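Local coordinates for protein obscurin (Homo sapiens, PDB 4C4K) that is a giant muscle protein with RhoGEF and myosin light chain kinase modules, whose first immunoglobulin domain, present here, probably binds the C-terminal end of titin, at residues K12-S17 with T23-I28; V45-G48 with R52-Q55. All blocks are in the same frame, centred on the assembly; numbering follows the deposited sequence. Where two conformers were deposited one is given.

Contact 1 of 2, residues K12-S17 with T23-I28. With EDO (1,2-ethanediol), chain C; EDO (1,2-ethanediol), chain H.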
ATOM      1  N   LYS A  12       3.654  -3.687   7.876  1.00 35.51           N
ATOM      2  CA  LYS A  12       4.588  -3.189   8.878  1.00 33.55           C
ATOM      3  C   LYS A  12       5.979  -3.741   8.669  1.00 33.79           C
ATOM      4  O   LYS A  12       6.113  -4.918   8.343  1.00 35.25           O
ATOM      5  CB  LYS A  12       4.087  -3.562  10.275  1.00 36.54           C
ATOM      6  CG  LYS A  12       2.790  -2.872  10.698  1.00 58.46           C
ATOM      7  CD  LYS A  12       2.123  -3.571  11.877  1.00 62.75           C
ATOM      8  CE  LYS A  12       0.820  -2.899  12.221  1.00 73.00           C
ATOM      9  NZ  LYS A  12      -0.166  -3.856  12.783  1.00 84.99           N
ATOM     10  N   ALA A  13       7.008  -2.923   8.911  1.00 27.21           N
ATOM     11  CA  ALA A  13       8.400  -3.356   8.824  1.00 27.38           C
ATOM     12  C   ALA A  13       9.024  -3.310  10.213  1.00 33.27           C
ATOM     13  O   ALA A  13       9.037  -2.259  10.857  1.00 35.72           O
ATOM     14  CB  ALA A  13       9.182  -2.492   7.845  1.00 28.43           C
ATOM     15  N   PHE A  14       9.494  -4.453  10.690  1.00 26.12           N
ATOM     16  CA  PHE A  14      10.062  -4.587  12.030  1.00 25.18           C
ATOM     17  C   PHE A  14      11.565  -4.768  11.976  1.00 29.17           C
ATOM     18  O   PHE A  14      12.057  -5.633  11.268  1.00 26.10           O
ATOM     19  CB  PHE A  14       9.425  -5.782  12.771  1.00 26.84           C
ATOM     20  CG  PHE A  14       7.915  -5.716  12.929  1.00 28.09           C
ATOM     21  CD1 PHE A  14       7.075  -6.234  11.953  1.00 31.79           C
ATOM     22  CD2 PHE A  14       7.342  -5.136  14.053  1.00 28.88           C
ATOM     23  CE1 PHE A  14       5.687  -6.159  12.088  1.00 33.09           C
ATOM     24  CE2 PHE A  14       5.955  -5.090  14.208  1.00 31.89           C
ATOM     25  CZ  PHE A  14       5.136  -5.590  13.216  1.00 31.94           C
ATOM     26  N   VAL A  15      12.293  -3.963  12.775  1.00 27.54           N
ATOM     27  CA  VAL A  15      13.744  -4.058  12.922  1.00 27.33           C
ATOM     28  C   VAL A  15      14.122  -3.509  14.319  1.00 27.89           C
ATOM     29  O   VAL A  15      13.431  -2.645  14.857  1.00 24.74           O
ATOM     30  CB  VAL A  15      14.539  -3.443  11.719  1.00 33.61           C
ATOM     31  CG1 VAL A  15      14.464  -1.918  11.689  1.00 33.78           C
ATOM     32  CG2 VAL A  15      16.001  -3.917  11.699  1.00 34.88           C
ATOM     33  N   VAL A  16      15.146  -4.093  14.931  1.00 26.27           N
ATOM     34  CA  VAL A  16      15.689  -3.660  16.226  1.00 26.38           C
ATOM     35  C   VAL A  16      16.806  -2.654  15.880  1.00 30.46           C
ATOM     36  O   VAL A  16      17.482  -2.856  14.868  1.00 29.48           O
ATOM     37  CB  VAL A  16      16.237  -4.923  16.985  1.00 31.32           C
ATOM     38  CG1 VAL A  16      16.905  -4.554  18.295  1.00 31.22           C
ATOM     39  CG2 VAL A  16      15.105  -5.915  17.259  1.00 31.72           C
ATOM     40  N   SER A  17      17.036  -1.601  16.718  1.00 28.68           N
ATOM     41  CA  SER A  17      18.141  -0.651  16.515  1.00 30.91           C
ATOM     42  C   SER A  17      19.442  -1.448  16.474  1.00 38.39           C
ATOM     43  O   SER A  17      19.621  -2.333  17.311  1.00 36.17           O
ATOM     44  CB  SER A  17      18.244   0.326  17.688  1.00 34.12           C
ATOM     45  OG  SER A  17      17.075   1.120  17.722  1.00 45.70           O
ATOM     46  N   THR A  23      11.742  -7.977   9.356  1.00 25.22           N
ATOM     47  CA  THR A  23      10.562  -8.742   8.985  1.00 23.75           C
ATOM     48  C   THR A  23       9.473  -7.768   8.646  1.00 28.77           C
ATOM     49  O   THR A  23       9.302  -6.748   9.316  1.00 26.78           O
ATOM     50  CB  THR A  23      10.218  -9.900   9.950  1.00 26.51           C
ATOM     51  OG1 THR A  23       9.237 -10.718   9.332  1.00 29.86           O
ATOM     52  CG2 THR A  23       9.704  -9.430  11.280  1.00 22.28           C
ATOM     53  N   LEU A  24       8.796  -8.058   7.542  1.00 26.76           N
ATOM     54  CA  LEU A  24       7.724  -7.278   6.949  1.00 27.98           C
ATOM     55  C   LEU A  24       6.503  -8.174   6.942  1.00 32.01           C
ATOM     56  O   LEU A  24       6.585  -9.324   6.511  1.00 30.88           O
ATOM     57  CB  LEU A  24       8.124  -6.890   5.497  1.00 28.79           C
ATOM     58  CG  LEU A  24       9.031  -5.620   5.292  1.00 33.54           C
ATOM     59  CD1 LEU A  24      10.354  -5.684   6.055  1.00 33.95           C
ATOM     60  CD2 LEU A  24       9.320  -5.395   3.837  1.00 32.25           C
ATOM     61  N   SER A  25       5.381  -7.678   7.460  1.00 29.81           N
ATOM     62  CA  SER A  25       4.158  -8.479   7.504  1.00 30.37           C
ATOM     63  C   SER A  25       2.898  -7.655   7.329  1.00 34.77           C
ATOM     64  O   SER A  25       2.890  -6.439   7.577  1.00 32.54           O
ATOM     65  CB  SER A  25       4.070  -9.263   8.815  1.00 33.05           C
ATOM     66  OG  SER A  25       3.866  -8.360   9.884  1.00 36.97           O
ATOM     67  N   CYS A  26       1.833  -8.335   6.905  1.00 47.54           N
ATOM     68  CA  CYS A  26       0.490  -7.775   6.788  1.00 48.84           C
ATOM     69  C   CYS A  26      -0.573  -8.851   6.765  1.00 46.36           C
ATOM     70  O   CYS A  26      -0.297 -10.010   6.472  1.00 45.68           O
ATOM     71  CB  CYS A  26       0.363  -6.839   5.598  1.00 49.71           C
ATOM     72  SG  CYS A  26       0.906  -7.571   4.056  1.00 54.16           S
ATOM     73  N   GLN A  27      -1.791  -8.451   7.075  1.00 39.43           N
ATOM     74  CA  GLN A  27      -2.943  -9.311   7.133  1.00 38.36           C
ATOM     75  C   GLN A  27      -3.821  -8.978   5.951  1.00 37.51           C
ATOM     76  O   GLN A  27      -4.209  -7.818   5.769  1.00 34.93           O
ATOM     77  CB  GLN A  27      -3.680  -9.086   8.448  1.00 41.77           C
ATOM     78  CG  GLN A  27      -4.700 -10.175   8.715  1.00 55.77           C
ATOM     79  CD  GLN A  27      -5.232 -10.133  10.114  1.00 70.30           C
ATOM     80  OE1 GLN A  27      -5.126  -9.129  10.825  1.00 61.29           O
ATOM     81  NE2 GLN A  27      -5.813 -11.237  10.533  1.00 67.58           N
ATOM     82  N   ILE A  28      -4.071  -9.986   5.103  1.00 34.29           N
ATOM     83  CA  ILE A  28      -4.818  -9.819   3.848  1.00 31.00           C
ATOM     84  C   ILE A  28      -5.930 -10.875   3.740  1.00 35.50           C
ATOM     85  O   ILE A  28      -5.660 -12.051   3.950  1.00 35.75           O
ATOM     86  CB  ILE A  28      -3.848  -9.937   2.621  1.00 32.21           C
ATOM     87  CG1 ILE A  28      -2.663  -8.935   2.677  1.00 32.01           C
ATOM     88  CG2 ILE A  28      -4.615  -9.811   1.305  1.00 31.20           C
ATOM     89  CD1 ILE A  28      -1.434  -9.330   1.845  1.00 32.24           C
TER
HETATM   90  C1  EDO C1101       6.587   0.164  10.499  0.50 48.68           C
HETATM   91  O1  EDO C1101       6.738   0.311   9.097  0.50 46.49           O
HETATM   92  C2  EDO C1101       7.833   0.717  11.225  0.50 48.41           C
HETATM   93  O2  EDO C1101       7.979   2.092  10.930  0.50 49.31           O
HETATM   94  C1  EDO H1106      18.636  -0.879  12.274  1.00 71.06           C
HETATM   95  O1  EDO H1106      18.922  -2.264  12.335  1.00 72.59           O
HETATM   96  C2  EDO H1106      18.581  -0.474  10.792  1.00 69.36           C
HETATM   97  O2  EDO H1106      19.769  -0.906  10.150  1.00 66.93           O

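Contact 2 of 2, residues V45-G48 with R52-Q55. With EDO (1,2-ethanediol), chain E.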
ATOM      1  N   VAL A  45      10.205  -9.872  -5.433  1.00 31.88           N
ATOM      2  CA  VAL A  45      11.147 -10.375  -4.454  1.00 30.20           C
ATOM      3  C   VAL A  45      10.972 -11.906  -4.495  1.00 34.53           C
ATOM      4  O   VAL A  45       9.862 -12.409  -4.317  1.00 34.09           O
ATOM      5  CB  VAL A  45      10.902  -9.779  -3.049  1.00 31.87           C
ATOM      6  CG1 VAL A  45      11.737 -10.508  -1.993  1.00 31.47           C
ATOM      7  CG2 VAL A  45      11.194  -8.277  -3.040  1.00 30.94           C
ATOM      8  N   ALA A  46      12.052 -12.618  -4.784  1.00 32.27           N
ATOM      9  CA  ALA A  46      12.078 -14.081  -4.883  1.00 33.46           C
ATOM     10  C   ALA A  46      12.722 -14.678  -3.624  1.00 34.89           C
ATOM     11  O   ALA A  46      13.667 -14.098  -3.090  1.00 32.04           O
ATOM     12  CB  ALA A  46      12.872 -14.499  -6.133  1.00 36.17           C
ATOM     13  N   ALA A  47      12.233 -15.848  -3.168  1.00 32.08           N
ATOM     14  CA  ALA A  47      12.781 -16.500  -1.979  1.00 31.58           C
ATOM     15  C   ALA A  47      14.198 -17.020  -2.247  1.00 32.76           C
ATOM     16  O   ALA A  47      14.509 -17.459  -3.348  1.00 32.50           O
ATOM     17  CB  ALA A  47      11.880 -17.638  -1.528  1.00 33.52           C
ATOM     18  N   GLY A  48      15.047 -16.915  -1.249  1.00 26.75           N
ATOM     19  CA  GLY A  48      16.430 -17.369  -1.346  1.00 27.40           C
ATOM     20  C   GLY A  48      17.074 -17.397   0.013  1.00 29.25           C
ATOM     21  O   GLY A  48      16.376 -17.386   1.028  1.00 27.11           O
ATOM     22  N   ARG A  52      13.007 -14.559   2.885  1.00 26.66           N
ATOM     23  CA  ARG A  52      12.133 -15.663   3.279  0.50 27.36           C
ATOM     24  C   ARG A  52      10.684 -15.257   3.246  1.00 30.66           C
ATOM     25  O   ARG A  52      10.306 -14.310   3.910  1.00 29.94           O
ATOM     26  CB  ARG A  52      12.512 -16.187   4.676  0.50 26.28           C
ATOM     27  CG  ARG A  52      14.006 -16.386   4.859  0.50 29.09           C
ATOM     28  CD  ARG A  52      14.533 -17.488   3.961  0.50 25.95           C
ATOM     29  NE  ARG A  52      15.923 -17.811   4.265  0.50 31.64           N
ATOM     30  CZ  ARG A  52      16.324 -18.441   5.363  0.50 41.73           C
ATOM     31  NH1 ARG A  52      15.446 -18.805   6.289  0.50 31.92           N
ATOM     32  NH2 ARG A  52      17.607 -18.699   5.550  0.50 29.69           N
ATOM     33  N   LEU A  53       9.885 -15.988   2.490  1.00 28.13           N
ATOM     34  CA  LEU A  53       8.460 -15.728   2.340  1.00 28.95           C
ATOM     35  C   LEU A  53       7.660 -16.801   3.038  1.00 35.65           C
ATOM     36  O   LEU A  53       7.999 -17.987   2.953  1.00 36.36           O
ATOM     37  CB  LEU A  53       8.092 -15.667   0.854  1.00 29.94           C
ATOM     38  CG  LEU A  53       8.725 -14.535   0.067  1.00 35.15           C
ATOM     39  CD1 LEU A  53       8.821 -14.901  -1.408  1.00 39.18           C
ATOM     40  CD2 LEU A  53       7.915 -13.286   0.195  1.00 34.58           C
ATOM     41  N   ALA A  54       6.610 -16.390   3.762  1.00 32.35           N
ATOM     42  CA  ALA A  54       5.776 -17.342   4.486  1.00 33.50           C
ATOM     43  C   ALA A  54       4.374 -16.804   4.657  1.00 35.83           C
ATOM     44  O   ALA A  54       4.140 -15.598   4.558  1.00 33.79           O
ATOM     45  CB  ALA A  54       6.400 -17.673   5.846  1.00 34.41           C
ATOM     46  N   GLN A  55       3.450 -17.721   4.898  1.00 35.07           N
ATOM     47  CA  GLN A  55       2.022 -17.490   5.073  1.00 36.76           C
ATOM     48  C   GLN A  55       1.551 -18.313   6.269  1.00 43.24           C
ATOM     49  O   GLN A  55       2.020 -19.430   6.464  1.00 44.32           O
ATOM     50  CB  GLN A  55       1.275 -17.945   3.797  1.00 38.39           C
ATOM     51  CG  GLN A  55      -0.234 -17.745   3.829  1.00 40.37           C
ATOM     52  CD  GLN A  55      -0.932 -18.295   2.618  1.00 59.92           C
ATOM     53  OE1 GLN A  55      -0.316 -18.606   1.588  1.00 56.79           O
ATOM     54  NE2 GLN A  55      -2.250 -18.386   2.708  1.00 50.85           N
TER
HETATM   55  C1  EDO E1103      16.262  -9.071  -4.695  1.00 65.09           C
HETATM   56  O1  EDO E1103      15.364  -8.104  -4.139  1.00 67.54           O
HETATM   57  C2  EDO E1103      15.900 -10.511  -4.223  1.00 58.93           C
HETATM   58  O2  EDO E1103      14.662 -10.913  -4.793  1.00 53.84           O

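Contact 1 of 2, residues K12-S17 with T23-I28
The ring of Phe14 lies along its own strand and turns an edge, CD1 and CE1, to the neighbouring one. With CG anti to the carbonyl carbon (chi1 -58°), the ring is carried back along its own chain, so that CD1 lies 3.5 Å from Thr23 O and CE1 3.6 Å from Ser25 OG, both oxygens near the ring plane. Thr23, directly opposite Phe14 in the antiparallel pairing, packs its CG2 against Phe14 CB at 4.0 Å, the two side chains crossing at a slant. Thr23 OG1 turns instead to Thr63 and Arg61 on the next strand, so its methyl serves one neighbour and its hydroxyl the other. On the opposite face, Ala13 CB rests on Leu24 CD1 at 3.8 Å, while Leu24 continues inward to Trp38 and Tyr75. Beneath these side chains runs regular antiparallel pairing. Phe14 N to Thr23 O, at 2.7 Å, is nearly straight (171°), and Thr23 N returns the bond to Phe14 O; Lys12 and Ser25 exchange a second reciprocal pair. Between them, Leu24 CA approaches Lys12 O at 3.2 Å as a CA-H...O contact. The chemistry thus divides by face: the side of Ala13 and Leu24 is apolar and feeds the core of the I-set sandwich, whereas the other mixes an aromatic ring, two hydroxyls and the aliphatic base of Lys12, and the backbone bonds supply the directional hold.

Contact 2 of 2, residues V45-G48 with R52-Q55
Leu53 meets the 45-48 loop with one methyl, CD1, which lies 4.1 Å from Ala47 CB and 4.0 Å from both Ala47 N and Val45 O. This is the closely packed part of the contact. The branch reaches the loop because CG stands anti to the carbonyl carbon (chi1 -64°) on a side chain that already leaves the strand toward it. Val45 also points to this side, but it packs on Trp38 and Leu62, which Leu53 touches as well; the two side chains therefore share partners in the sandwich rather than pressing on each other. Farther out the packing gives way to a looser polar edge. Arg52 leaves its backbone away from the loop, then bends at chi2 (-66°) and, in one of two conformers, brings NE within 3.3 Å of Gly48 O. That oxygen lies at the guanidinium edge, near its plane, but the N-H...O angle of 127° makes the bond weak as well as doubtful, and NE has another acceptor in Ala49 O. On the far flank of the loop, Ala46 N is bonded at 3.1 Å to O2 of an ethanediol, probably from the crystallisation liquor, so this amide faces away from 52-55. The loop is thus held by a small apolar patch, supplemented at an exposed margin by an arginine whose NE is shared between two backbone carbonyls and whose guanidinium is probably well solvated.

From the N terminus, strand 3-14 runs into the turn that contact 1 closes when strand 22-31 comes back beside it, a short hairpin with five residues between the segments. The chain then passes to the other sheet through strands 35-40 and 43-44, and contact 2 closes a second, still shorter loop as strand 51-56 sets out. The two loops follow in series, neither enclosing nor crossing the other. Contact 1 joins two adjacent strands at one margin of the four-stranded sheet; contact 2 ties the opposite margin to the connection from the second sheet. Their centres are about 14 Å apart, with strand 59-64 between strands 22-31 and 51-56, and Trp38 touches side chains from both.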